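Local coordinates for hypothetical protein RPA1889 (Rhodopseudomonas palustris, PDB 2I9C), which is of unknown function but folds as a small all-helical DUF2019 domain, of a family grouped with the TPR-like helical repeat proteins, at residues A[21-24]-A[25-29]; A[66-70]-A[71-75]; A[79-82]-A[83-86]; A[90-93]-A[94-98]. All coordinates share one frame; numbering follows the deposited sequence. Where two conformers were deposited one is given.

Overall arrangement
All four contacts are local, each made within one continuous run of chain, and each mixes buried with more open residues. Interactions 1 and 4 lie inside helices, 11-30 and 86-99, and share the i to i+4 backbone ladder; the first turns amide and hydroxyl groups inward, the second carries a salt bridge on its outer side. Interactions 2 and 3 flank helix 71-79: asparagine capping and arginine-to-carbonyl bonds open it, a compact turn with one bound water follows it and leads into helix 86-99. Interaction 2 touches the other three and shares an acetate ion with interaction 4, whereas interactions 1 and 3 lie about 21 Å apart, centre to centre.

Interaction 1: A[21-24]-A[25-29]; sequences VTVE and QDDAL
With CG set beside its own backbone N (chi1 -74°) and the rest of the chain extended, Q25 runs back along the helix next to T22, the two side chains pointing the same way. T22 adopts two conformers; in one of them its methyl CG2 is anti to the backbone N and lies 3.8 Å from Q25 OE1, a contact that is doubtful for the other. Nearer the backbone, Q25 CG rests 3.3 Å from V21 O. The T22 hydroxyl itself is hydrogen-bonded to F18 O one turn earlier, and the Q25 amide reaches beyond the helix, OE1 accepting from Q72 NE2 and NE2 bonding weakly to L40 O. Both ends of this buried amide are therefore engaged, which probably restrains its rotation. Replacing Q25 by an alanine would probably open a gap beside T22 and leave Q72 NE2 without its acceptor. On another side V23 and D27 also lie alongside each other, but more loosely, V23 CG1 standing 4.2 Å from D27 OD2. Beneath the side chains runs an unbroken ladder: Q25 N donates to V21 O at 2.8 Å, D26 N to T22 O, D27 N to V23 O at 2.9 Å, and A28 N to E24 O. Helices 34-53 and 71-79 receive the inward residues, T22 and Q25 meeting M44 and V23 meeting V73. Such i to i+4 bonding with one face turned inward is characteristic of an amphipathic alpha helix in an all-helical fold.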
loop_
_atom_site.group_PDB
_atom_site.type_symbol
_atom_site.label_atom_id
_atom_site.label_comp_id
_atom_site.label_asym_id
_atom_site.label_seq_id
_atom_site.Cartn_x
_atom_site.Cartn_y
_atom_site.Cartn_z
ATOM N N VAL A 21 0.751 4.413 9.556
ATOM C CA VAL A 21 -0.403 3.519 9.782
ATOM C C VAL A 21 -0.185 2.088 9.256
ATOM O O VAL A 21 -0.724 1.132 9.790
ATOM C CB VAL A 21 -1.804 4.123 9.300
ATOM C CG1 VAL A 21 -1.971 5.505 9.762
ATOM C CG2 VAL A 21 -1.927 4.079 7.817
ATOM N N THR A 22 0.604 1.941 8.210
ATOM C CA THR A 22 0.898 0.642 7.659
ATOM C C THR A 22 1.973 -0.128 8.471
ATOM O O THR A 22 1.919 -1.368 8.593
ATOM C CB THR A 22 1.205 0.856 6.190
ATOM O OG1 THR A 22 0.137 1.665 5.656
ATOM C CG2 THR A 22 1.275 -0.443 5.438
ATOM N N VAL A 23 2.927 0.600 9.060
ATOM C CA VAL A 23 3.798 -0.011 10.109
ATOM C C VAL A 23 2.915 -0.546 11.250
ATOM O O VAL A 23 3.069 -1.671 11.717
ATOM C CB VAL A 23 4.801 1.038 10.652
ATOM C CG1 VAL A 23 5.381 0.630 12.013
ATOM C CG2 VAL A 23 5.945 1.239 9.624
ATOM N N GLU A 24 1.982 0.278 11.719
ATOM C CA GLU A 24 1.084 -0.162 12.760
ATOM C C GLU A 24 0.170 -1.311 12.324
ATOM O O GLU A 24 -0.157 -2.149 13.152
ATOM C CB GLU A 24 0.298 1.008 13.325
ATOM C CG GLU A 24 1.212 1.987 14.104
ATOM C CD GLU A 24 0.449 3.197 14.663
ATOM O OE1 GLU A 24 -0.765 3.057 14.974
ATOM O OE2 GLU A 24 1.075 4.291 14.783
ATOM N N GLN A 25 -0.217 -1.374 11.047
ATOM C CA GLN A 25 -0.867 -2.598 10.491
ATOM C C GLN A 25 -0.030 -3.846 10.718
ATOM O O GLN A 25 -0.510 -4.851 11.260
ATOM C CB GLN A 25 -1.182 -2.477 8.995
ATOM C CG GLN A 25 -2.382 -1.545 8.653
ATOM C CD GLN A 25 -2.453 -1.314 7.165
ATOM O OE1 GLN A 25 -1.987 -2.137 6.402
ATOM N NE2 GLN A 25 -2.972 -0.178 6.743
ATOM N N ASP A 26 1.234 -3.764 10.347
ATOM C CA ASP A 26 2.167 -4.849 10.539
ATOM C C ASP A 26 2.205 -5.230 12.017
ATOM O O ASP A 26 2.053 -6.395 12.345
ATOM C CB ASP A 26 3.572 -4.428 10.072
ATOM C CG ASP A 26 4.495 -5.603 9.899
ATOM O OD1 ASP A 26 4.019 -6.640 9.372
ATOM O OD2 ASP A 26 5.700 -5.493 10.268
ATOM N N ASP A 27 2.381 -4.251 12.898
ATOM C CA ASP A 27 2.407 -4.482 14.355
ATOM C C ASP A 27 1.134 -5.203 14.802
ATOM O O ASP A 27 1.179 -6.160 15.599
ATOM C CB ASP A 27 2.476 -3.149 15.123
ATOM C CG ASP A 27 3.842 -2.423 15.018
ATOM O OD1 ASP A 27 4.810 -3.066 14.554
ATOM O OD2 ASP A 27 3.915 -1.217 15.452
ATOM N N ALA A 28 -0.008 -4.709 14.320
ATOM C CA ALA A 28 -1.328 -5.248 14.701
ATOM C C ALA A 28 -1.493 -6.737 14.345
ATOM O O ALA A 28 -1.882 -7.570 15.200
ATOM C CB ALA A 28 -2.457 -4.401 14.056
ATOM N N LEU A 29 -1.220 -7.064 13.092
ATOM C CA LEU A 29 -1.203 -8.444 12.609
ATOM C C LEU A 29 -0.356 -9.382 13.484
ATOM O O LEU A 29 -0.814 -10.472 13.854
ATOM C CB LEU A 29 -0.665 -8.489 11.178
ATOM C CG LEU A 29 -1.541 -7.978 10.020
ATOM C CD1 LEU A 29 -0.761 -7.884 8.701
ATOM C CD2 LEU A 29 -2.838 -8.843 9.822
#

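Interaction 2: A[66-70]-A[71-75]; sequences FEYPN and MQVRL. With ACT (acetate ion), chain B.
N70 caps the first turn of helix 71-79: its side-chain OD1 accepts from V73 N at 3.2 Å, an N-cap bond made possible by CG lying anti to the backbone N (chi1 -178°). Its ND2 reaches D26 of helix 11-30 in a weak bond. The packed side of the contact is apolar. V73 CG1 approaches the Y68 ring obliquely, 3.7 Å from CG, V73 CG2 lies near N70 CB, and V23 of helix 11-30 touches both Y68 and V73. Q72 is likewise turned inward, its amide bonded to Q104 of helix 104-117. Toward the more open side, where E67 and P69 are exposed, polar bonds replace this packing. P69 centres an inverse gamma turn in which N70 N donates to Y68 O. That oxygen also takes R74 NE at 2.8 Å, the two donors arriving from opposite faces of the carbonyl plane. Extended from CG to NE, the R74 chain carries its guanidinium back across the loop, where NH2 makes a weak bond to E67 O at 3.0 Å and F66 O sits over one face of the group. A methionine in its place would probably leave the loop carbonyls Y68 O and E67 O without these donors and let residues 67 to 69 shift. The selenium of M71, a selenomethionine, lies 3.6 Å from the methyl carbon CH3 of a bound acetate, probably from the crystallisation liquor. Near the guanidinium plane, at its edge, R74 NH1 donates to acetate O at 3.0 Å with an N-H...O angle of 161°.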
loop_
_atom_site.group_PDB
_atom_site.type_symbol
_atom_site.label_atom_id
_atom_site.label_comp_id
_atom_site.label_asym_id
_atom_site.label_seq_id
_atom_site.Cartn_x
_atom_site.Cartn_y
_atom_site.Cartn_z
ATOM N N PHE A 66 8.845 2.369 -1.352
ATOM C CA PHE A 66 9.282 1.010 -1.771
ATOM C C PHE A 66 10.561 0.586 -1.044
ATOM O O PHE A 66 10.834 -0.614 -0.983
ATOM C CB PHE A 66 9.560 0.960 -3.273
ATOM C CG PHE A 66 8.312 0.855 -4.159
ATOM C CD1 PHE A 66 7.037 1.112 -3.666
ATOM C CD2 PHE A 66 8.453 0.564 -5.535
ATOM C CE1 PHE A 66 5.940 1.078 -4.509
ATOM C CE2 PHE A 66 7.318 0.472 -6.389
ATOM C CZ PHE A 66 6.070 0.731 -5.883
ATOM N N GLU A 67 11.377 1.549 -0.583
ATOM C CA GLU A 67 12.583 1.241 0.211
ATOM C C GLU A 67 12.336 1.331 1.738
ATOM O O GLU A 67 13.217 1.044 2.531
ATOM C CB GLU A 67 13.784 2.104 -0.210
ATOM C CG GLU A 67 14.131 1.928 -1.672
ATOM C CD GLU A 67 15.310 2.767 -2.076
ATOM O OE1 GLU A 67 15.926 3.351 -1.181
ATOM O OE2 GLU A 67 15.604 2.857 -3.279
ATOM N N TYR A 68 11.118 1.678 2.132
ATOM C CA TYR A 68 10.762 1.791 3.571
ATOM C C TYR A 68 11.062 0.435 4.302
ATOM O O TYR A 68 10.672 -0.599 3.802
ATOM C CB TYR A 68 9.277 2.225 3.741
ATOM C CG TYR A 68 8.987 2.640 5.165
ATOM C CD1 TYR A 68 9.037 4.000 5.535
ATOM C CD2 TYR A 68 8.792 1.677 6.168
ATOM C CE1 TYR A 68 8.872 4.397 6.848
ATOM C CE2 TYR A 68 8.645 2.062 7.511
ATOM C CZ TYR A 68 8.654 3.419 7.821
ATOM O OH TYR A 68 8.471 3.796 9.090
ATOM N N PRO A 69 11.763 0.461 5.476
ATOM C CA PRO A 69 12.125 -0.796 6.151
ATOM C C PRO A 69 10.933 -1.447 6.898
ATOM O O PRO A 69 10.942 -1.594 8.138
ATOM C CB PRO A 69 13.239 -0.352 7.120
ATOM C CG PRO A 69 12.825 1.053 7.528
ATOM C CD PRO A 69 12.295 1.651 6.207
ATOM N N ASN A 70 9.905 -1.841 6.156
ATOM C CA ASN A 70 8.795 -2.571 6.730
ATOM C C ASN A 70 8.073 -3.227 5.557
ATOM O O ASN A 70 7.803 -2.575 4.555
ATOM C CB ASN A 70 7.853 -1.677 7.552
ATOM C CG ASN A 70 6.721 -2.470 8.194
ATOM O OD1 ASN A 70 5.776 -2.868 7.514
ATOM N ND2 ASN A 70 6.777 -2.654 9.516
HETATM N N MSE A 71 7.824 -4.515 5.649
HETATM C CA MSE A 71 7.349 -5.255 4.464
HETATM C C MSE A 71 5.884 -4.945 4.194
HETATM O O MSE A 71 5.433 -4.945 3.025
HETATM C CB MSE A 71 7.525 -6.769 4.650
HETATM C CG MSE A 71 7.421 -7.570 3.329
HETATM SE SE MSE A 71 8.909 -6.972 2.058
HETATM C CE MSE A 71 10.471 -7.938 2.797
ATOM N N GLN A 72 5.127 -4.697 5.254
ATOM C CA GLN A 72 3.746 -4.276 5.060
ATOM C C GLN A 72 3.654 -2.927 4.323
ATOM O O GLN A 72 2.773 -2.737 3.480
ATOM C CB GLN A 72 2.989 -4.238 6.406
ATOM C CG GLN A 72 1.429 -3.953 6.279
ATOM C CD GLN A 72 0.652 -5.131 5.705
ATOM O OE1 GLN A 72 1.217 -6.199 5.465
ATOM N NE2 GLN A 72 -0.672 -4.950 5.526
ATOM N N VAL A 73 4.533 -1.976 4.676
ATOM C CA VAL A 73 4.569 -0.674 4.014
ATOM C C VAL A 73 4.877 -0.901 2.525
ATOM O O VAL A 73 4.186 -0.371 1.667
ATOM C CB VAL A 73 5.599 0.299 4.686
ATOM C CG1 VAL A 73 5.653 1.653 3.980
ATOM C CG2 VAL A 73 5.169 0.552 6.149
ATOM N N ARG A 74 5.921 -1.675 2.241
ATOM C CA ARG A 74 6.325 -1.912 0.869
ATOM C C ARG A 74 5.203 -2.557 0.058
ATOM O O ARG A 74 4.985 -2.165 -1.095
ATOM C CB ARG A 74 7.573 -2.808 0.834
ATOM C CG ARG A 74 8.824 -2.130 1.420
ATOM C CD ARG A 74 10.093 -2.967 1.117
ATOM N NE ARG A 74 11.292 -2.296 1.654
ATOM C CZ ARG A 74 12.543 -2.570 1.316
ATOM N NH1 ARG A 74 12.816 -3.501 0.420
ATOM N NH2 ARG A 74 13.551 -1.895 1.878
ATOM N N LEU A 75 4.557 -3.581 0.640
ATOM C CA LEU A 75 3.446 -4.306 -0.001
ATOM C C LEU A 75 2.289 -3.378 -0.351
ATOM O O LEU A 75 1.795 -3.342 -1.479
ATOM C CB LEU A 75 2.909 -5.447 0.905
ATOM C CG LEU A 75 1.615 -6.133 0.418
ATOM C CD1 LEU A 75 1.848 -6.936 -0.826
ATOM C CD2 LEU A 75 1.146 -7.064 1.547
HETATM C C ACT B . 11.824 -6.545 -0.935
HETATM O O ACT B . 11.045 -5.520 -0.935
HETATM O OXT ACT B . 13.165 -6.572 -1.078
HETATM C CH3 ACT B . 11.026 -7.733 -0.812
#

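Interaction 3: A[79-82]-A[83-86]; sequences KLTL and AVAP
T81 and V84 meet where the chain turns after helix 71-79, their side chains crossing obliquely. V84 CG1 is anti to the carbonyl carbon (chi1 -62°), which puts CG2 between the backbone N and the carbonyl carbon, a crowded position that brings this methyl to 3.9 Å from T81 CB and 3.7 Å from T81 O. The same carbonyl accepts from A85 N at 2.8 Å; the donor lies nearly along the C=O axis, although the N-H...O angle is only 139°. One residue further on, P86 CB packs 3.4 Å from L82 O, a carbonyl to which the proline nitrogen can offer no hydrogen.

A water forms the next shell, donating to L80 O at 2.8 Å and accepting from V84 N at 3.1 Å. It thereby links the type I beta turn of K79 to L82 with the segment leading to the next helix. The T81 hydroxyl points back into the preceding helix, bonded to A77 O and more weakly to A78 O, and so positions the threonine whose carbonyl holds A85. A85 occupies the N-cap position, and P86 opens helix 86-99.

The whole is a tight helix-to-helix connection in an all-helical fold. L82 reaches inward between helices 86-99 and 104-117, against A89, L93, C111 and L115, while L80 packs on M44 and A48 of helix 34-53 and K79 NZ forms a salt bridge with D107 of helix 104-117.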
loop_
_atom_site.group_PDB
_atom_site.type_symbol
_atom_site.label_atom_id
_atom_site.label_comp_id
_atom_site.label_asym_id
_atom_site.label_seq_id
_atom_site.Cartn_x
_atom_site.Cartn_y
_atom_site.Cartn_z
ATOM N N LYS A 79 0.941 -2.278 -3.966
ATOM C CA LYS A 79 -0.464 -2.530 -4.364
ATOM C C LYS A 79 -1.206 -1.264 -4.785
ATOM O O LYS A 79 -1.946 -1.271 -5.749
ATOM C CB LYS A 79 -1.250 -3.254 -3.262
ATOM C CG LYS A 79 -0.882 -4.720 -3.160
ATOM C CD LYS A 79 -1.379 -5.378 -1.909
ATOM C CE LYS A 79 -2.860 -5.670 -1.923
ATOM N NZ LYS A 79 -3.242 -6.152 -0.525
ATOM N N LEU A 80 -0.973 -0.176 -4.085
ATOM C CA LEU A 80 -1.713 1.077 -4.334
ATOM C C LEU A 80 -1.077 1.959 -5.410
ATOM O O LEU A 80 -1.606 3.034 -5.735
ATOM C CB LEU A 80 -1.861 1.886 -3.011
ATOM C CG LEU A 80 -2.938 1.283 -2.081
ATOM C CD1 LEU A 80 -2.907 1.888 -0.671
ATOM C CD2 LEU A 80 -4.301 1.516 -2.685
ATOM N N THR A 81 0.061 1.533 -5.958
ATOM C CA THR A 81 0.630 2.254 -7.093
ATOM C C THR A 81 0.552 1.484 -8.408
ATOM O O THR A 81 1.111 1.941 -9.420
ATOM C CB THR A 81 2.079 2.733 -6.830
ATOM O OG1 THR A 81 2.908 1.638 -6.418
ATOM C CG2 THR A 81 2.105 3.768 -5.744
ATOM N N LEU A 82 -0.106 0.327 -8.424
ATOM C CA LEU A 82 -0.224 -0.429 -9.691
ATOM C C LEU A 82 -0.883 0.400 -10.801
ATOM O O LEU A 82 -0.542 0.243 -11.953
ATOM C CB LEU A 82 -0.987 -1.746 -9.516
ATOM C CG LEU A 82 -0.201 -2.888 -8.857
ATOM C CD1 LEU A 82 -1.192 -3.857 -8.153
ATOM C CD2 LEU A 82 0.597 -3.617 -9.924
ATOM N N ALA A 83 -1.802 1.296 -10.447
ATOM C CA ALA A 83 -2.482 2.074 -11.471
ATOM C C ALA A 83 -1.587 3.163 -12.023
ATOM O O ALA A 83 -1.589 3.396 -13.224
ATOM C CB ALA A 83 -3.789 2.666 -10.944
ATOM N N VAL A 84 -0.825 3.834 -11.160
ATOM C CA VAL A 84 -0.042 4.989 -11.602
ATOM C C VAL A 84 1.347 4.606 -12.106
ATOM O O VAL A 84 1.995 5.400 -12.787
ATOM C CB VAL A 84 0.067 6.098 -10.518
ATOM C CG1 VAL A 84 -1.305 6.650 -10.181
ATOM C CG2 VAL A 84 0.803 5.590 -9.229
ATOM N N ALA A 85 1.821 3.409 -11.752
ATOM C CA ALA A 85 3.189 2.984 -12.095
ATOM C C ALA A 85 3.209 1.464 -12.201
ATOM O O ALA A 85 3.785 0.786 -11.329
ATOM C CB ALA A 85 4.180 3.462 -11.039
ATOM N N PRO A 86 2.536 0.916 -13.237
ATOM C CA PRO A 86 2.338 -0.540 -13.242
ATOM C C PRO A 86 3.629 -1.331 -13.278
ATOM O O PRO A 86 3.720 -2.355 -12.588
ATOM C CB PRO A 86 1.489 -0.799 -14.509
ATOM C CG PRO A 86 1.638 0.403 -15.348
ATOM C CD PRO A 86 1.899 1.564 -14.408
HETATM O O HOH W 1 -2.160 3.257 -8.478
#

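Interaction 4: A[90-93]-A[94-98]; sequences REQL and EAIVS. With ACT (acetate ion), chain B.
An i to i+4 salt bridge on the surface of helix 86-99 joins R90 to E94. R90 NE donates to E94 OE2 at 3.1 Å, with an N-H...O angle of 149°. The oxygen lies near the edge of the guanidinium, though NE comes to it from above the carboxylate plane; the two flat groups stand 83° apart. R90 sets CG anti to its backbone N (chi1 176°) and runs extended to NE, whereas E94 places CG beside its own N and stretches back along the helix, its CG passing 3.3 Å from R90 O. The stronger partner of R90 lies outside this helix: NH2 forms a salt bridge with D116 of helix 104-117, so the arginine joins two acidic groups and two helices; its charge is probably well balanced there.

The backbone beneath is regular alpha helix: E94 N bonds to R90 O, A95 N to E91 O, I96 N to Q92 O at 2.9 Å and V97 N to L93 O. Between neighbouring helices, L93 meets L75 and A78 of helix 71-79 and also C111 of helix 104-117.

Q92 bends at its second torsion, which turns the amide toward I96: Q92 NE2 lies 3.3 Å from I96 CG1, the two side chains crossing at a slant. Q92 NE2 also donates to atom O of a bound acetate at 2.8 Å. The acetate methyl CH3 rests 3.4 Å from I96 CA.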
loop_
_atom_site.group_PDB
_atom_site.type_symbol
_atom_site.label_atom_id
_atom_site.label_comp_id
_atom_site.label_asym_id
_atom_site.label_seq_id
_atom_site.Cartn_x
_atom_site.Cartn_y
_atom_site.Cartn_z
ATOM N N ARG A 90 4.713 -3.589 -10.148
ATOM C CA ARG A 90 4.803 -5.024 -10.429
ATOM C C ARG A 90 6.204 -5.564 -10.002
ATOM O O ARG A 90 6.313 -6.617 -9.377
ATOM C CB ARG A 90 4.508 -5.336 -11.920
ATOM C CG ARG A 90 4.707 -6.807 -12.235
ATOM C CD ARG A 90 4.346 -7.283 -13.661
ATOM N NE ARG A 90 4.178 -8.743 -13.560
ATOM C CZ ARG A 90 3.011 -9.393 -13.532
ATOM N NH1 ARG A 90 1.856 -8.732 -13.658
ATOM N NH2 ARG A 90 3.011 -10.719 -13.399
ATOM N N GLU A 91 7.254 -4.821 -10.354
ATOM C CA GLU A 91 8.630 -5.154 -9.960
ATOM C C GLU A 91 8.798 -5.289 -8.433
ATOM O O GLU A 91 9.466 -6.218 -7.946
ATOM C CB GLU A 91 9.590 -4.105 -10.525
ATOM C CG GLU A 91 11.091 -4.336 -10.201
ATOM C CD GLU A 91 12.023 -3.176 -10.659
ATOM O OE1 GLU A 91 11.716 -1.975 -10.388
ATOM O OE2 GLU A 91 13.087 -3.489 -11.277
ATOM N N GLN A 92 8.226 -4.357 -7.683
ATOM C CA GLN A 92 8.260 -4.439 -6.225
ATOM C C GLN A 92 7.460 -5.647 -5.719
ATOM O O GLN A 92 7.943 -6.383 -4.888
ATOM C CB GLN A 92 7.780 -3.143 -5.561
ATOM C CG GLN A 92 7.739 -3.179 -4.009
ATOM C CD GLN A 92 9.059 -3.501 -3.348
ATOM O OE1 GLN A 92 10.153 -3.192 -3.875
ATOM N NE2 GLN A 92 8.979 -4.137 -2.183
ATOM N N LEU A 93 6.292 -5.908 -6.281
ATOM C CA LEU A 93 5.547 -7.068 -5.833
ATOM C C LEU A 93 6.338 -8.332 -6.083
ATOM O O LEU A 93 6.280 -9.244 -5.275
ATOM C CB LEU A 93 4.174 -7.134 -6.510
ATOM C CG LEU A 93 3.140 -6.061 -6.167
ATOM C CD1 LEU A 93 1.897 -6.248 -7.055
ATOM C CD2 LEU A 93 2.750 -6.170 -4.658
ATOM N N GLU A 94 7.040 -8.393 -7.226
ATOM C CA GLU A 94 7.848 -9.541 -7.596
ATOM C C GLU A 94 8.982 -9.737 -6.603
ATOM O O GLU A 94 9.233 -10.854 -6.225
ATOM C CB GLU A 94 8.362 -9.427 -9.034
ATOM C CG GLU A 94 7.214 -9.672 -10.065
ATOM C CD GLU A 94 7.575 -9.416 -11.526
ATOM O OE1 GLU A 94 8.555 -8.679 -11.835
ATOM O OE2 GLU A 94 6.824 -9.939 -12.376
ATOM N N ALA A 95 9.657 -8.657 -6.206
ATOM C CA ALA A 95 10.693 -8.673 -5.118
ATOM C C ALA A 95 10.158 -9.162 -3.766
ATOM O O ALA A 95 10.842 -9.903 -3.066
ATOM C CB ALA A 95 11.325 -7.293 -4.961
ATOM N N ILE A 96 8.965 -8.696 -3.378
ATOM C CA ILE A 96 8.293 -9.219 -2.181
ATOM C C ILE A 96 8.036 -10.738 -2.281
ATOM O O ILE A 96 8.420 -11.490 -1.379
ATOM C CB ILE A 96 6.998 -8.400 -1.827
ATOM C CG1 ILE A 96 7.381 -6.922 -1.618
ATOM C CG2 ILE A 96 6.262 -9.017 -0.558
ATOM C CD1 ILE A 96 6.122 -6.002 -1.416
ATOM N N VAL A 97 7.404 -11.210 -3.366
ATOM C CA VAL A 97 7.362 -12.676 -3.610
ATOM C C VAL A 97 8.751 -13.343 -3.481
ATOM O O VAL A 97 8.866 -14.346 -2.790
ATOM C CB VAL A 97 6.753 -13.012 -4.992
ATOM C CG1 VAL A 97 6.827 -14.488 -5.274
ATOM C CG2 VAL A 97 5.314 -12.552 -5.056
ATOM N N SER A 98 9.777 -12.836 -4.175
ATOM C CA SER A 98 11.132 -13.445 -4.129
ATOM C C SER A 98 11.708 -13.515 -2.727
ATOM O O SER A 98 12.511 -14.418 -2.408
ATOM C CB SER A 98 12.115 -12.668 -4.979
ATOM O OG SER A 98 11.757 -12.807 -6.317
HETATM C C ACT B . 11.824 -6.545 -0.935
HETATM O O ACT B . 11.045 -5.520 -0.935
HETATM O OXT ACT B . 13.165 -6.572 -1.078
HETATM C CH3 ACT B . 11.026 -7.733 -0.812
#